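Local coordinates for protein 2,3-dihydroxybenzoate-AMP ligase (Mycobacterium smegmatis, PDB 5KEI) that belongs to the ANL superfamily of AMP-binding enzymes, with a large AMP-binding domain followed by a smaller C-terminal domain, at residues 481-493 with 539-553. Residues are numbered along the deposited sequence; the frame is centred on the assembly and turned at random.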
# COMPACT_ATOMS: atom_id res chain seq x y z
N SER A 481 -20.51 3.76 16.59
CA SER A 481 -21.86 3.20 16.56
C SER A 481 -22.31 2.84 15.15
O SER A 481 -23.24 2.06 14.98
CB SER A 481 -22.86 4.18 17.20
OG SER A 481 -22.62 4.31 18.59
N VAL A 482 -21.66 3.41 14.14
CA VAL A 482 -21.98 3.08 12.75
C VAL A 482 -21.14 1.91 12.24
O VAL A 482 -19.91 2.04 12.01
CB VAL A 482 -21.78 4.29 11.82
CG1 VAL A 482 -22.22 3.95 10.41
CG2 VAL A 482 -22.54 5.50 12.35
N TRP A 483 -21.80 0.77 12.06
CA TRP A 483 -21.15 -0.41 11.51
C TRP A 483 -21.01 -0.28 10.00
O TRP A 483 -19.90 -0.26 9.49
CB TRP A 483 -21.93 -1.68 11.85
CG TRP A 483 -21.23 -2.91 11.34
CD1 TRP A 483 -21.58 -3.66 10.24
CD2 TRP A 483 -20.06 -3.52 11.89
NE1 TRP A 483 -20.69 -4.70 10.09
CE2 TRP A 483 -19.75 -4.64 11.10
CE3 TRP A 483 -19.25 -3.24 13.00
CZ2 TRP A 483 -18.67 -5.48 11.36
CZ3 TRP A 483 -18.17 -4.07 13.27
CH2 TRP A 483 -17.89 -5.17 12.45
N ALA A 484 -22.15 -0.23 9.30
CA ALA A 484 -22.21 0.01 7.85
C ALA A 484 -23.02 1.29 7.58
O ALA A 484 -23.86 1.67 8.40
CB ALA A 484 -22.83 -1.18 7.13
N ALA A 485 -22.78 1.96 6.46
CA ALA A 485 -23.51 3.19 6.13
C ALA A 485 -23.77 3.31 4.64
O ALA A 485 -22.94 2.89 3.84
CB ALA A 485 -22.76 4.41 6.63
N ALA A 486 -24.91 3.89 4.28
CA ALA A 486 -25.20 4.20 2.88
C ALA A 486 -25.87 5.58 2.73
O ALA A 486 -26.94 5.82 3.27
CB ALA A 486 -26.08 3.12 2.27
N ALA A 487 -25.20 6.49 2.02
CA ALA A 487 -25.77 7.80 1.73
C ALA A 487 -26.52 7.68 0.42
O ALA A 487 -25.96 7.32 -0.61
CB ALA A 487 -24.68 8.88 1.65
N VAL A 488 -27.82 7.94 0.48
CA VAL A 488 -28.68 7.70 -0.66
C VAL A 488 -29.38 9.01 -1.07
O VAL A 488 -29.62 9.89 -0.23
CB VAL A 488 -29.71 6.59 -0.33
CG1 VAL A 488 -30.42 6.16 -1.56
CG2 VAL A 488 -29.00 5.39 0.30
N ALA A 489 -29.67 9.14 -2.36
CA ALA A 489 -30.35 10.30 -2.90
C ALA A 489 -31.84 10.06 -3.00
O ALA A 489 -32.29 9.06 -3.57
CB ALA A 489 -29.78 10.66 -4.28
N LEU A 490 -32.62 10.97 -2.41
CA LEU A 490 -34.07 10.95 -2.55
C LEU A 490 -34.54 12.23 -3.22
O LEU A 490 -34.03 13.31 -2.91
CB LEU A 490 -34.72 10.80 -1.18
CG LEU A 490 -34.36 9.49 -0.49
CD1 LEU A 490 -34.81 9.57 0.94
CD2 LEU A 490 -35.00 8.32 -1.21
N PRO A 491 -35.47 12.11 -4.18
CA PRO A 491 -36.13 13.27 -4.80
C PRO A 491 -36.74 14.17 -3.75
O PRO A 491 -37.46 13.69 -2.87
CB PRO A 491 -37.21 12.63 -5.67
CG PRO A 491 -36.56 11.37 -6.12
CD PRO A 491 -35.81 10.87 -4.90
N ASP A 492 -36.42 15.45 -3.82
CA ASP A 492 -36.87 16.41 -2.83
C ASP A 492 -37.20 17.71 -3.53
O ASP A 492 -36.50 18.15 -4.45
CB ASP A 492 -35.82 16.63 -1.75
CG ASP A 492 -36.26 17.66 -0.71
OD1 ASP A 492 -36.92 17.29 0.29
OD2 ASP A 492 -35.94 18.86 -0.88
N GLU A 493 -38.28 18.31 -3.05
CA GLU A 493 -38.93 19.46 -3.65
C GLU A 493 -38.16 20.77 -3.46
O GLU A 493 -38.35 21.71 -4.22
CB GLU A 493 -40.32 19.57 -3.05
CG GLU A 493 -41.29 20.48 -3.72
CD GLU A 493 -42.50 20.72 -2.82
OE1 GLU A 493 -42.77 19.83 -1.98
OE2 GLU A 493 -43.16 21.78 -2.94
N LEU A 539 -27.66 -3.86 5.14
CA LEU A 539 -27.82 -3.17 3.87
C LEU A 539 -27.88 -4.17 2.72
O LEU A 539 -27.10 -5.12 2.67
CB LEU A 539 -26.69 -2.17 3.65
CG LEU A 539 -26.54 -1.05 4.68
CD1 LEU A 539 -25.34 -0.18 4.34
CD2 LEU A 539 -27.81 -0.20 4.76
N PRO A 540 -28.85 -3.98 1.82
CA PRO A 540 -28.86 -4.78 0.59
C PRO A 540 -27.62 -4.53 -0.28
O PRO A 540 -27.09 -3.41 -0.31
CB PRO A 540 -30.14 -4.31 -0.12
CG PRO A 540 -30.55 -3.04 0.58
CD PRO A 540 -30.09 -3.21 1.99
N THR A 541 -27.19 -5.57 -0.98
CA THR A 541 -25.99 -5.53 -1.82
C THR A 541 -26.23 -6.12 -3.20
O THR A 541 -27.10 -6.98 -3.37
CB THR A 541 -24.82 -6.29 -1.17
OG1 THR A 541 -25.25 -7.62 -0.82
CG2 THR A 541 -24.32 -5.56 0.08
N THR A 542 -25.47 -5.67 -4.19
CA THR A 542 -25.46 -6.32 -5.50
C THR A 542 -24.62 -7.60 -5.45
O THR A 542 -23.97 -7.90 -4.44
CB THR A 542 -24.91 -5.39 -6.60
OG1 THR A 542 -23.53 -5.08 -6.34
CG2 THR A 542 -25.71 -4.10 -6.65
N ALA A 543 -24.62 -8.37 -6.54
CA ALA A 543 -23.89 -9.64 -6.62
C ALA A 543 -22.38 -9.43 -6.78
O ALA A 543 -21.70 -10.16 -7.50
CB ALA A 543 -24.42 -10.48 -7.76
N VAL A 544 -21.86 -8.42 -6.08
CA VAL A 544 -20.49 -7.97 -6.18
C VAL A 544 -20.17 -7.33 -4.82
O VAL A 544 -19.03 -7.09 -4.47
CB VAL A 544 -20.30 -6.99 -7.39
CG1 VAL A 544 -19.26 -5.92 -7.13
CG2 VAL A 544 -19.94 -7.77 -8.64
N GLY A 545 -21.22 -7.13 -4.03
CA GLY A 545 -21.05 -6.75 -2.63
C GLY A 545 -21.24 -5.28 -2.38
O GLY A 545 -21.34 -4.83 -1.23
N LYS A 546 -21.28 -4.51 -3.46
CA LYS A 546 -21.52 -3.08 -3.39
C LYS A 546 -22.97 -2.84 -2.94
O LYS A 546 -23.89 -3.55 -3.36
CB LYS A 546 -21.22 -2.44 -4.75
CG LYS A 546 -21.93 -1.15 -5.02
CD LYS A 546 -21.79 -0.75 -6.49
CE LYS A 546 -23.03 -0.02 -6.99
NZ LYS A 546 -22.87 0.50 -8.38
N ILE A 547 -23.16 -1.87 -2.05
CA ILE A 547 -24.47 -1.58 -1.50
C ILE A 547 -25.45 -1.34 -2.65
O ILE A 547 -25.13 -0.63 -3.59
CB ILE A 547 -24.41 -0.35 -0.57
CG1 ILE A 547 -23.40 -0.61 0.57
CG2 ILE A 547 -25.78 -0.03 -0.02
CD1 ILE A 547 -23.19 0.57 1.52
N ASP A 548 -26.62 -1.98 -2.59
CA ASP A 548 -27.63 -1.83 -3.66
C ASP A 548 -28.52 -0.62 -3.38
O ASP A 548 -29.62 -0.75 -2.85
CB ASP A 548 -28.48 -3.10 -3.80
CG ASP A 548 -29.35 -3.10 -5.07
OD1 ASP A 548 -29.31 -2.11 -5.83
OD2 ASP A 548 -30.05 -4.10 -5.31
N LYS A 549 -28.04 0.56 -3.76
CA LYS A 549 -28.68 1.81 -3.37
C LYS A 549 -29.98 2.05 -4.11
O LYS A 549 -30.91 2.64 -3.56
CB LYS A 549 -27.72 2.98 -3.59
CG LYS A 549 -26.49 2.94 -2.71
CD LYS A 549 -25.65 4.19 -2.86
CE LYS A 549 -24.63 4.29 -1.73
NZ LYS A 549 -23.83 5.56 -1.82
N LYS A 550 -30.06 1.59 -5.36
CA LYS A 550 -31.28 1.73 -6.13
C LYS A 550 -32.38 0.96 -5.43
O LYS A 550 -33.55 1.33 -5.48
CB LYS A 550 -31.08 1.24 -7.56
CG LYS A 550 -29.66 1.44 -8.08
CD LYS A 550 -29.56 1.32 -9.60
CE LYS A 550 -29.90 2.63 -10.31
NZ LYS A 550 -28.90 3.71 -10.05
N ALA A 551 -32.00 -0.12 -4.76
CA ALA A 551 -32.94 -0.93 -4.01
C ALA A 551 -33.35 -0.22 -2.72
O ALA A 551 -34.53 -0.22 -2.36
CB ALA A 551 -32.35 -2.29 -3.69
N ILE A 552 -32.38 0.37 -2.04
CA ILE A 552 -32.64 1.13 -0.81
C ILE A 552 -33.58 2.31 -1.10
O ILE A 552 -34.42 2.65 -0.26
CB ILE A 552 -31.32 1.65 -0.18
CG1 ILE A 552 -30.42 0.48 0.24
CG2 ILE A 552 -31.60 2.54 1.03
CD1 ILE A 552 -29.15 0.91 0.95
N VAL A 553 -33.47 2.90 -2.28
CA VAL A 553 -34.40 3.95 -2.70
C VAL A 553 -35.83 3.40 -2.80
O VAL A 553 -36.73 3.89 -2.10
CB VAL A 553 -34.01 4.57 -4.05
CG1 VAL A 553 -35.19 5.32 -4.65
CG2 VAL A 553 -32.83 5.50 -3.88
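V488 lies across the C-terminal end of helix 549-553, its CG2 meeting CG2 of I552 at 3.9 Å and its CG1 pressed against CG2 of V553. The contact belongs to the C-terminal domain of this AMP-binding enzyme, where the short helix and the loop leading into it, with L539 and I547, pack on edge strand 482-492 of a three-stranded sheet. Further back along the strand, the methyl of A486 sits among three branched side chains: it touches CD1 of L539, both CG2 and CD1 of I547, and CD1 of I552. The chi1 of I552 sets CG1 opposite to the carbonyl carbon, and the extended chain beyond it carries CD1 to A486 while CG2 stays with V488. L539 CD1 also reaches CB of A484 at 3.9 Å; A484 forms with W483 a classic beta bulge opposite V504. A487 turns its methyl the other way, onto A469 and L472 of helix 469-477. K549, at the start of the helix, ties it to the strand and to helix 469-477. Its extended chain passes beside the strand, and its ammonium group forms salt bridges with D458 and E473, the latter also accepting a bond from A487 N. The same K549 NZ donates to A487 O at 3.0 Å, with a C=O...N angle of 146° and the nitrogen tilted 18° from the carbonyl plane.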